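Local coordinates for laccase (Botrytis aclada, PDB 3SQR), which oxidises phenolic substrates such as hydroquinones at its copper sites while reducing O2 to water, and probably serves in lignin degradation and detoxification, at residues E371-L376 and N495-D500; F473-E478 and Y509-F514. One frame throughout, in Å; residues are numbered along the deposited sequence.

Interaction 1 of 2, residues E371-L376 and N495-D500; sequences EPVASL and NPPRRD. With MAN (alpha-D-mannopyranose), chain L.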
ATOM      1  N   GLU A 371      -2.856   6.724 -12.974  1.00 25.48           N
ATOM      2  CA  GLU A 371      -3.835   6.651 -14.069  1.00 25.50           C
ATOM      3  C   GLU A 371      -4.622   7.946 -14.129  1.00 27.60           C
ATOM      4  O   GLU A 371      -4.831   8.621 -13.120  1.00 27.10           O
ATOM      5  CB  GLU A 371      -4.751   5.436 -13.952  1.00 26.04           C
ATOM      6  CG  GLU A 371      -4.100   4.141 -14.333  1.00 24.24           C
ATOM      7  CD  GLU A 371      -3.788   4.090 -15.795  1.00 23.67           C
ATOM      8  OE1 GLU A 371      -4.737   4.127 -16.574  1.00 28.38           O
ATOM      9  OE2 GLU A 371      -2.598   4.020 -16.159  1.00 27.18           O
ATOM     10  N   PRO A 372      -5.046   8.309 -15.340  1.00 27.74           N
ATOM     11  CA  PRO A 372      -5.671   9.637 -15.386  1.00 28.48           C
ATOM     12  C   PRO A 372      -6.968   9.683 -14.564  1.00 27.24           C
ATOM     13  O   PRO A 372      -7.747   8.746 -14.614  1.00 27.50           O
ATOM     14  CB  PRO A 372      -5.971   9.822 -16.881  1.00 28.94           C
ATOM     15  CG  PRO A 372      -5.227   8.804 -17.613  1.00 30.14           C
ATOM     16  CD  PRO A 372      -4.942   7.668 -16.660  1.00 29.03           C
ATOM     17  N   VAL A 373      -7.237  10.793 -13.884  1.00 28.04           N
ATOM     18  CA  VAL A 373      -8.468  10.877 -13.098  1.00 27.78           C
ATOM     19  C   VAL A 373      -9.705  10.557 -13.887  1.00 28.19           C
ATOM     20  O   VAL A 373     -10.626   9.883 -13.380  1.00 26.15           O
ATOM     21  CB  VAL A 373      -8.612  12.216 -12.355  1.00 29.39           C
ATOM     22  CG1 VAL A 373      -7.550  12.315 -11.229  1.00 28.00           C
ATOM     23  CG2 VAL A 373      -8.502  13.412 -13.313  1.00 31.09           C
ATOM     24  N   ALA A 374      -9.738  10.981 -15.160  1.00 27.40           N
ATOM     25  CA  ALA A 374     -10.960  10.703 -15.960  1.00 28.88           C
ATOM     26  C   ALA A 374     -11.285   9.246 -16.204  1.00 28.58           C
ATOM     27  O   ALA A 374     -12.426   8.907 -16.500  1.00 30.38           O
ATOM     28  CB  ALA A 374     -10.918  11.471 -17.292  1.00 28.95           C
ATOM     29  N   SER A 375     -10.271   8.383 -16.042  1.00 28.12           N
ATOM     30  CA  SER A 375     -10.449   6.976 -16.204  1.00 27.12           C
ATOM     31  C   SER A 375     -10.926   6.249 -14.956  1.00 25.75           C
ATOM     32  O   SER A 375     -11.317   5.119 -15.030  1.00 24.93           O
ATOM     33  CB  SER A 375      -9.140   6.321 -16.609  1.00 27.02           C
ATOM     34  OG  SER A 375      -8.494   6.849 -17.768  1.00 28.41           O
ATOM     35  N   LEU A 376     -10.875   6.898 -13.815  1.00 25.54           N
ATOM     36  CA  LEU A 376     -11.083   6.195 -12.562  1.00 24.68           C
ATOM     37  C   LEU A 376     -12.431   6.580 -11.934  1.00 25.03           C
ATOM     38  O   LEU A 376     -12.491   7.445 -11.020  1.00 27.23           O
ATOM     39  CB  LEU A 376      -9.925   6.527 -11.646  1.00 22.43           C
ATOM     40  CG  LEU A 376      -8.503   6.170 -12.109  1.00 22.03           C
ATOM     41  CD1 LEU A 376      -7.494   6.556 -10.950  1.00 23.46           C
ATOM     42  CD2 LEU A 376      -8.397   4.692 -12.516  1.00 24.91           C
ATOM     43  N   ASN A 495     -18.741  12.181  -7.838  1.00 27.19           N
ATOM     44  CA  ASN A 495     -18.111  10.896  -8.061  1.00 26.63           C
ATOM     45  C   ASN A 495     -16.681  10.980  -8.645  1.00 26.65           C
ATOM     46  O   ASN A 495     -16.413  10.365  -9.673  1.00 27.95           O
ATOM     47  CB  ASN A 495     -18.965   9.987  -8.940  1.00 25.71           C
ATOM     48  CG  ASN A 495     -18.596   8.544  -8.795  1.00 26.92           C
ATOM     49  OD1 ASN A 495     -18.196   8.117  -7.688  1.00 28.12           O
ATOM     50  ND2 ASN A 495     -18.726   7.767  -9.880  1.00 29.43           N
ATOM     51  N   PRO A 496     -15.772  11.675  -7.963  1.00 26.00           N
ATOM     52  CA  PRO A 496     -14.396  11.669  -8.426  1.00 24.97           C
ATOM     53  C   PRO A 496     -13.733  10.316  -8.102  1.00 24.48           C
ATOM     54  O   PRO A 496     -14.345   9.467  -7.482  1.00 25.99           O
ATOM     55  CB  PRO A 496     -13.768  12.767  -7.625  1.00 25.90           C
ATOM     56  CG  PRO A 496     -14.521  12.725  -6.352  1.00 24.47           C
ATOM     57  CD  PRO A 496     -15.903  12.419  -6.710  1.00 26.64           C
ATOM     58  N   PRO A 497     -12.522  10.081  -8.614  1.00 24.23           N
ATOM     59  CA  PRO A 497     -11.877   8.833  -8.183  1.00 23.82           C
ATOM     60  C   PRO A 497     -11.855   8.683  -6.669  1.00 23.49           C
ATOM     61  O   PRO A 497     -11.806   9.647  -5.917  1.00 23.74           O
ATOM     62  CB  PRO A 497     -10.456   8.939  -8.736  1.00 22.97           C
ATOM     63  CG  PRO A 497     -10.546  10.048  -9.797  1.00 25.65           C
ATOM     64  CD  PRO A 497     -11.632  10.943  -9.370  1.00 24.92           C
ATOM     65  N   ARG A 498     -11.878   7.440  -6.228  1.00 24.02           N
ATOM     66  CA  ARG A 498     -11.988   7.155  -4.808  1.00 23.71           C
ATOM     67  C   ARG A 498     -11.156   5.926  -4.559  1.00 22.08           C
ATOM     68  O   ARG A 498     -11.326   4.908  -5.235  1.00 22.28           O
ATOM     69  CB  ARG A 498     -13.461   6.915  -4.438  1.00 24.03           C
ATOM     70  CG  ARG A 498     -13.770   6.724  -2.962  1.00 24.06           C
ATOM     71  CD  ARG A 498     -15.270   6.695  -2.725  1.00 23.41           C
ATOM     72  NE  ARG A 498     -15.921   5.461  -3.110  1.00 23.73           N
ATOM     73  CZ  ARG A 498     -16.864   5.330  -4.050  1.00 25.04           C
ATOM     74  NH1 ARG A 498     -17.231   6.358  -4.753  1.00 24.83           N
ATOM     75  NH2 ARG A 498     -17.431   4.173  -4.284  1.00 22.65           N
ATOM     76  N   ARG A 499     -10.230   6.058  -3.601  1.00 22.67           N
ATOM     77  CA  ARG A 499      -9.263   5.047  -3.371  1.00 22.83           C
ATOM     78  C   ARG A 499      -8.508   5.377  -2.092  1.00 23.38           C
ATOM     79  O   ARG A 499      -8.934   6.233  -1.302  1.00 23.21           O
ATOM     80  CB  ARG A 499      -8.326   4.932  -4.587  1.00 23.93           C
ATOM     81  CG  ARG A 499      -7.343   6.112  -4.765  1.00 22.99           C
ATOM     82  CD  ARG A 499      -6.493   6.023  -6.049  1.00 24.06           C
ATOM     83  NE  ARG A 499      -5.906   4.683  -6.211  1.00 21.60           N
ATOM     84  CZ  ARG A 499      -5.475   4.178  -7.366  1.00 24.33           C
ATOM     85  NH1 ARG A 499      -5.603   4.849  -8.493  1.00 22.44           N
ATOM     86  NH2 ARG A 499      -5.020   2.932  -7.398  1.00 23.50           N
ATOM     87  N   ASP A 500      -7.415   4.678  -1.812  1.00 22.52           N
ATOM     88  CA  ASP A 500      -6.647   5.016  -0.581  1.00 21.20           C
ATOM     89  C   ASP A 500      -5.182   5.390  -0.729  1.00 20.03           C
ATOM     90  O   ASP A 500      -4.561   5.876   0.214  1.00 21.84           O
ATOM     91  CB  ASP A 500      -6.806   3.867   0.462  1.00 22.69           C
ATOM     92  CG  ASP A 500      -6.274   2.538  -0.024  1.00 20.92           C
ATOM     93  OD1 ASP A 500      -5.048   2.473  -0.236  1.00 23.37           O
ATOM     94  OD2 ASP A 500      -7.105   1.586  -0.195  1.00 23.66           O
TER
HETATM   95  C1  MAN L 561      -9.193   6.306 -18.929  1.00 29.50           C
HETATM   96  C2  MAN L 561      -8.130   6.281 -20.021  1.00 32.35           C
HETATM   97  C3  MAN L 561      -7.744   7.686 -20.459  1.00 33.78           C
HETATM   98  C4  MAN L 561      -9.002   8.462 -20.857  1.00 34.05           C
HETATM   99  C5  MAN L 561      -9.995   8.439 -19.687  1.00 30.73           C
HETATM  100  C6  MAN L 561     -11.305   9.138 -20.076  1.00 32.52           C
HETATM  101  O2  MAN L 561      -8.634   5.497 -21.096  1.00 33.70           O
HETATM  102  O3  MAN L 561      -6.746   7.604 -21.480  1.00 34.49           O
HETATM  103  O4  MAN L 561      -8.652   9.790 -21.112  1.00 31.65           O
HETATM  104  O5  MAN L 561     -10.307   7.099 -19.318  1.00 29.87           O
HETATM  105  O6  MAN L 561     -11.874   8.396 -21.162  1.00 34.10           O
HETATM  106  O   HOH W   1     -11.826   5.628  -8.641  1.00 24.53           O
HETATM  107  O   HOH W   2     -14.190   9.616 -11.246  1.00 26.45           O

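Interaction 2 of 2, residues F473-E478 and Y509-F514; sequences FIVAQE and YLAIAF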
ATOM      1  N   PHE A 473     -11.563  10.844  -1.753  1.00 22.61           N
ATOM      2  CA  PHE A 473     -12.053  11.226  -3.069  1.00 23.80           C
ATOM      3  C   PHE A 473     -11.031  12.165  -3.647  1.00 23.07           C
ATOM      4  O   PHE A 473     -10.615  13.132  -2.978  1.00 26.18           O
ATOM      5  CB  PHE A 473     -13.364  11.983  -2.858  1.00 23.28           C
ATOM      6  CG  PHE A 473     -14.494  11.144  -2.357  1.00 22.78           C
ATOM      7  CD1 PHE A 473     -14.545  10.626  -1.089  1.00 25.56           C
ATOM      8  CD2 PHE A 473     -15.570  10.878  -3.196  1.00 24.81           C
ATOM      9  CE1 PHE A 473     -15.669   9.874  -0.661  1.00 28.15           C
ATOM     10  CE2 PHE A 473     -16.649  10.162  -2.754  1.00 27.33           C
ATOM     11  CZ  PHE A 473     -16.691   9.653  -1.542  1.00 28.66           C
ATOM     12  N   ILE A 474     -10.549  11.860  -4.843  1.00 24.00           N
ATOM     13  CA  ILE A 474      -9.556  12.708  -5.480  1.00 23.09           C
ATOM     14  C   ILE A 474     -10.295  13.869  -6.161  1.00 22.80           C
ATOM     15  O   ILE A 474     -10.727  13.742  -7.301  1.00 23.84           O
ATOM     16  CB  ILE A 474      -8.756  11.942  -6.465  1.00 23.30           C
ATOM     17  CG1 ILE A 474      -8.126  10.691  -5.818  1.00 22.40           C
ATOM     18  CG2 ILE A 474      -7.706  12.867  -7.095  1.00 24.94           C
ATOM     19  CD1 ILE A 474      -7.127   9.947  -6.793  1.00 25.67           C
ATOM     20  N   VAL A 475     -10.496  14.934  -5.415  1.00 23.88           N
ATOM     21  CA  VAL A 475     -11.215  16.096  -5.962  1.00 24.24           C
ATOM     22  C   VAL A 475     -10.333  16.923  -6.936  1.00 26.13           C
ATOM     23  O   VAL A 475     -10.825  17.602  -7.841  1.00 26.84           O
ATOM     24  CB  VAL A 475     -11.910  16.898  -4.904  1.00 24.02           C
ATOM     25  CG1 VAL A 475     -12.897  15.892  -4.103  1.00 24.28           C
ATOM     26  CG2 VAL A 475     -11.001  17.683  -3.980  1.00 23.39           C
ATOM     27  N   ALA A 476      -9.033  16.773  -6.797  1.00 25.62           N
ATOM     28  CA  ALA A 476      -8.064  17.403  -7.708  1.00 26.39           C
ATOM     29  C   ALA A 476      -6.723  16.694  -7.572  1.00 25.43           C
ATOM     30  O   ALA A 476      -6.242  16.408  -6.479  1.00 24.81           O
ATOM     31  CB  ALA A 476      -7.882  18.889  -7.353  1.00 25.73           C
ATOM     32  N   GLN A 477      -6.089  16.463  -8.688  1.00 23.85           N
ATOM     33  CA  GLN A 477      -4.742  15.912  -8.656  1.00 24.04           C
ATOM     34  C   GLN A 477      -4.076  16.657  -9.815  1.00 25.92           C
ATOM     35  O   GLN A 477      -4.265  16.327 -10.987  1.00 27.57           O
ATOM     36  CB  GLN A 477      -4.828  14.410  -8.854  1.00 25.39           C
ATOM     37  CG  GLN A 477      -3.474  13.736  -8.858  1.00 22.13           C
ATOM     38  CD  GLN A 477      -3.542  12.293  -9.125  1.00 22.68           C
ATOM     39  OE1 GLN A 477      -4.102  11.839 -10.114  1.00 26.47           O
ATOM     40  NE2 GLN A 477      -2.956  11.512  -8.196  1.00 24.94           N
ATOM     41  N   GLU A 478      -3.390  17.715  -9.468  1.00 27.37           N
ATOM     42  CA  GLU A 478      -3.010  18.738 -10.425  1.00 27.50           C
ATOM     43  C   GLU A 478      -1.543  19.034 -10.400  1.00 28.01           C
ATOM     44  O   GLU A 478      -0.938  19.207  -9.314  1.00 27.55           O
ATOM     45  CB  GLU A 478      -3.762  20.040 -10.109  1.00 28.52           C
ATOM     46  CG  GLU A 478      -5.271  19.908 -10.217  1.00 31.73           C
ATOM     47  CD  GLU A 478      -5.786  19.730 -11.621  1.00 38.41           C
ATOM     48  OE1 GLU A 478      -5.146  20.271 -12.531  1.00 41.05           O
ATOM     49  OE2 GLU A 478      -6.829  19.049 -11.793  1.00 43.53           O
ATOM     50  N   TYR A 509      -0.316  19.704  -6.569  1.00 24.65           N
ATOM     51  CA  TYR A 509      -1.083  19.431  -5.350  1.00 25.69           C
ATOM     52  C   TYR A 509      -2.096  18.317  -5.558  1.00 25.01           C
ATOM     53  O   TYR A 509      -2.543  18.000  -6.645  1.00 26.10           O
ATOM     54  CB  TYR A 509      -1.737  20.727  -4.833  1.00 26.01           C
ATOM     55  CG  TYR A 509      -2.780  21.262  -5.751  1.00 26.91           C
ATOM     56  CD1 TYR A 509      -2.469  22.165  -6.760  1.00 29.56           C
ATOM     57  CD2 TYR A 509      -4.131  20.909  -5.575  1.00 28.05           C
ATOM     58  CE1 TYR A 509      -3.448  22.645  -7.598  1.00 29.90           C
ATOM     59  CE2 TYR A 509      -5.096  21.383  -6.402  1.00 31.04           C
ATOM     60  CZ  TYR A 509      -4.753  22.258  -7.409  1.00 31.97           C
ATOM     61  OH  TYR A 509      -5.773  22.737  -8.197  1.00 31.04           O
ATOM     62  N   LEU A 510      -2.437  17.702  -4.440  1.00 26.17           N
ATOM     63  CA  LEU A 510      -3.425  16.684  -4.382  1.00 24.04           C
ATOM     64  C   LEU A 510      -4.453  17.142  -3.361  1.00 23.16           C
ATOM     65  O   LEU A 510      -4.092  17.473  -2.238  1.00 23.86           O
ATOM     66  CB  LEU A 510      -2.753  15.395  -3.944  1.00 23.24           C
ATOM     67  CG  LEU A 510      -3.686  14.245  -3.617  1.00 23.25           C
ATOM     68  CD1 LEU A 510      -4.428  13.731  -4.904  1.00 23.03           C
ATOM     69  CD2 LEU A 510      -2.935  13.107  -2.888  1.00 23.37           C
ATOM     70  N   ALA A 511      -5.703  17.185  -3.811  1.00 24.44           N
ATOM     71  CA  ALA A 511      -6.807  17.558  -2.949  1.00 24.66           C
ATOM     72  C   ALA A 511      -7.664  16.311  -2.812  1.00 23.40           C
ATOM     73  O   ALA A 511      -8.247  15.837  -3.779  1.00 24.72           O
ATOM     74  CB  ALA A 511      -7.609  18.743  -3.574  1.00 23.60           C
ATOM     75  N   ILE A 512      -7.700  15.790  -1.587  1.00 24.76           N
ATOM     76  CA  ILE A 512      -8.433  14.574  -1.263  1.00 24.70           C
ATOM     77  C   ILE A 512      -9.479  14.880  -0.224  1.00 24.47           C
ATOM     78  O   ILE A 512      -9.196  15.516   0.774  1.00 28.71           O
ATOM     79  CB  ILE A 512      -7.481  13.432  -0.773  1.00 25.08           C
ATOM     80  CG1 ILE A 512      -6.644  13.840   0.406  1.00 26.87           C
ATOM     81  CG2 ILE A 512      -6.629  12.884  -1.934  1.00 26.97           C
ATOM     82  CD1 ILE A 512      -5.984  12.641   1.108  1.00 28.58           C
ATOM     83  N   ALA A 513     -10.676  14.419  -0.468  1.00 25.74           N
ATOM     84  CA  ALA A 513     -11.797  14.589   0.442  1.00 24.96           C
ATOM     85  C   ALA A 513     -12.123  13.277   1.136  1.00 25.05           C
ATOM     86  O   ALA A 513     -12.045  12.200   0.541  1.00 22.50           O
ATOM     87  CB  ALA A 513     -13.030  15.062  -0.361  1.00 24.11           C
ATOM     88  N   PHE A 514     -12.516  13.365   2.397  1.00 25.86           N
ATOM     89  CA  PHE A 514     -13.118  12.216   3.068  1.00 26.00           C
ATOM     90  C   PHE A 514     -14.075  12.710   4.138  1.00 26.30           C
ATOM     91  O   PHE A 514     -14.058  13.883   4.478  1.00 27.11           O
ATOM     92  CB  PHE A 514     -12.033  11.314   3.654  1.00 26.43           C
ATOM     93  CG  PHE A 514     -11.092  12.011   4.589  1.00 25.79           C
ATOM     94  CD1 PHE A 514      -9.939  12.632   4.119  1.00 23.68           C
ATOM     95  CD2 PHE A 514     -11.314  12.007   5.981  1.00 27.97           C
ATOM     96  CE1 PHE A 514      -9.112  13.263   4.928  1.00 26.02           C
ATOM     97  CE2 PHE A 514     -10.412  12.602   6.813  1.00 27.21           C
ATOM     98  CZ  PHE A 514      -9.300  13.212   6.294  1.00 27.74           C
TER

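Interaction 1 of 2, residues E371-L376 and N495-D500
Leu376 meets Pro497 and Arg499 through two different parts of its side chain. Its CB lies against the Pro497 ring, 3.8 Å from Pro497 CB. CG stands anti to the carbonyl carbon (chi1 -60°) and carries the branch past the proline to the next inward-facing residue, where CD1 comes to 3.5 Å from Arg499 NH1, with CD1 neither squarely over the guanidinium nor at its edge. The leucine as a whole also packs on Ile295, Tyr298 and Tyr311. The Arg499 guanidinium is held by a salt bridge to Asp291 and a hydrogen bond from NH1 to Tyr311. Residues 373-375 form a short 3-10 segment, with Ser375 N bonded to Pro372 O and Leu376 N to Val373 O, in the long loop joining the second and third cupredoxin domains of this multicopper oxidase; 498-499 is an edge strand of the third. Leu376 packs between Pro497 of the third domain and Tyr298 and Tyr311 of the second. Pro497 also receives Val373, whose CB is 3.9 Å from Pro497 CG, the two side chains crossing at a slant. No direct hydrogen bond spans the segments, and water makes the polar link. One water donates to both Leu376 O and Asn495 O, each at 2.8 Å; another accepts from Arg498 N at 3.0 Å and donates only weakly to Leu376 O. That carbonyl further receives a CA-H...O contact from Pro497 CA at 3.2 Å, bent to 123° at the hydrogen. Ser375, which points away from this seam, carries an O-linked mannose, bonded OG to C1 at 1.5 Å. The chain continues from the strand to Asp500, whose OD1 hydrogen-bonds His126, a copper ligand, in the second shell.

Interaction 2 of 2, residues F473-E478 and Y509-F514
Ala511 is packed against both Val475 and Ala476, where a classic beta bulge shifts the antiparallel register by one, both residues facing Ala511. Ala511 O takes Ala476 N at 3.3 Å, while Val475 N adds a weak, bent bond. Ala511 N in turn donates to Ala476 O, nearly straight at 176°. Ala511 CB packs tightly on Val475 CG2, 3.6 Å away, and also meets Ala476 CB. The other valine branch, CG1, reaches Ala513 CB at 3.8 Å, so Val475 bridges two alanines on one face of the strand. On the other face Ile474 CG2 and Gln477 CB both approach Leu510 CD1. These are neighbouring strands in a sheet of the third cupredoxin domain; strand 448-455 flanks 509-515 on its other side, Leu510 pairing with Ile453. Towards Glu478 the contact opens to solvent. Tyr509 CG sits between its backbone N and carbonyl carbon (chi1 66°), which brings the ring alongside Glu478; Glu478 CB lies over one ring face, 3.9 Å from the centroid, in a CH-pi contact. The glutamate then turns at chi2 toward solvent, whereas Tyr509 is buried, meeting Phe482 edge-to-face. Glu478 and Tyr509 remain joined by two backbone bonds, N to O in each direction. The chemistry implies a contact held by backbone hydrogen bonds and apolar packing, the glutamate side chain meeting the ring through CB and CG while its charged end stays at the exposed side.

In the fold
From the N terminus the order is 371-376, 473-478, 495-500 and 509-514, so the two contacts cross rather than nest. Interaction 1 closes a loop of 118 residues, bringing the connection that follows strand 344-348 against the edge of the third domain. Interaction 2 closes one of only 30, which includes strands 498-499 and 501-504. Strand 472-478 is the common element: 509-515 flanks it in one direction and 498-499 in the other, where Pro497 O probably accepts a hydrogen bond from Ile474 N. Val373 also touches Gln477. The interdomain loop is thereby joined, through the edge strand, to the interior of the third-domain sheet.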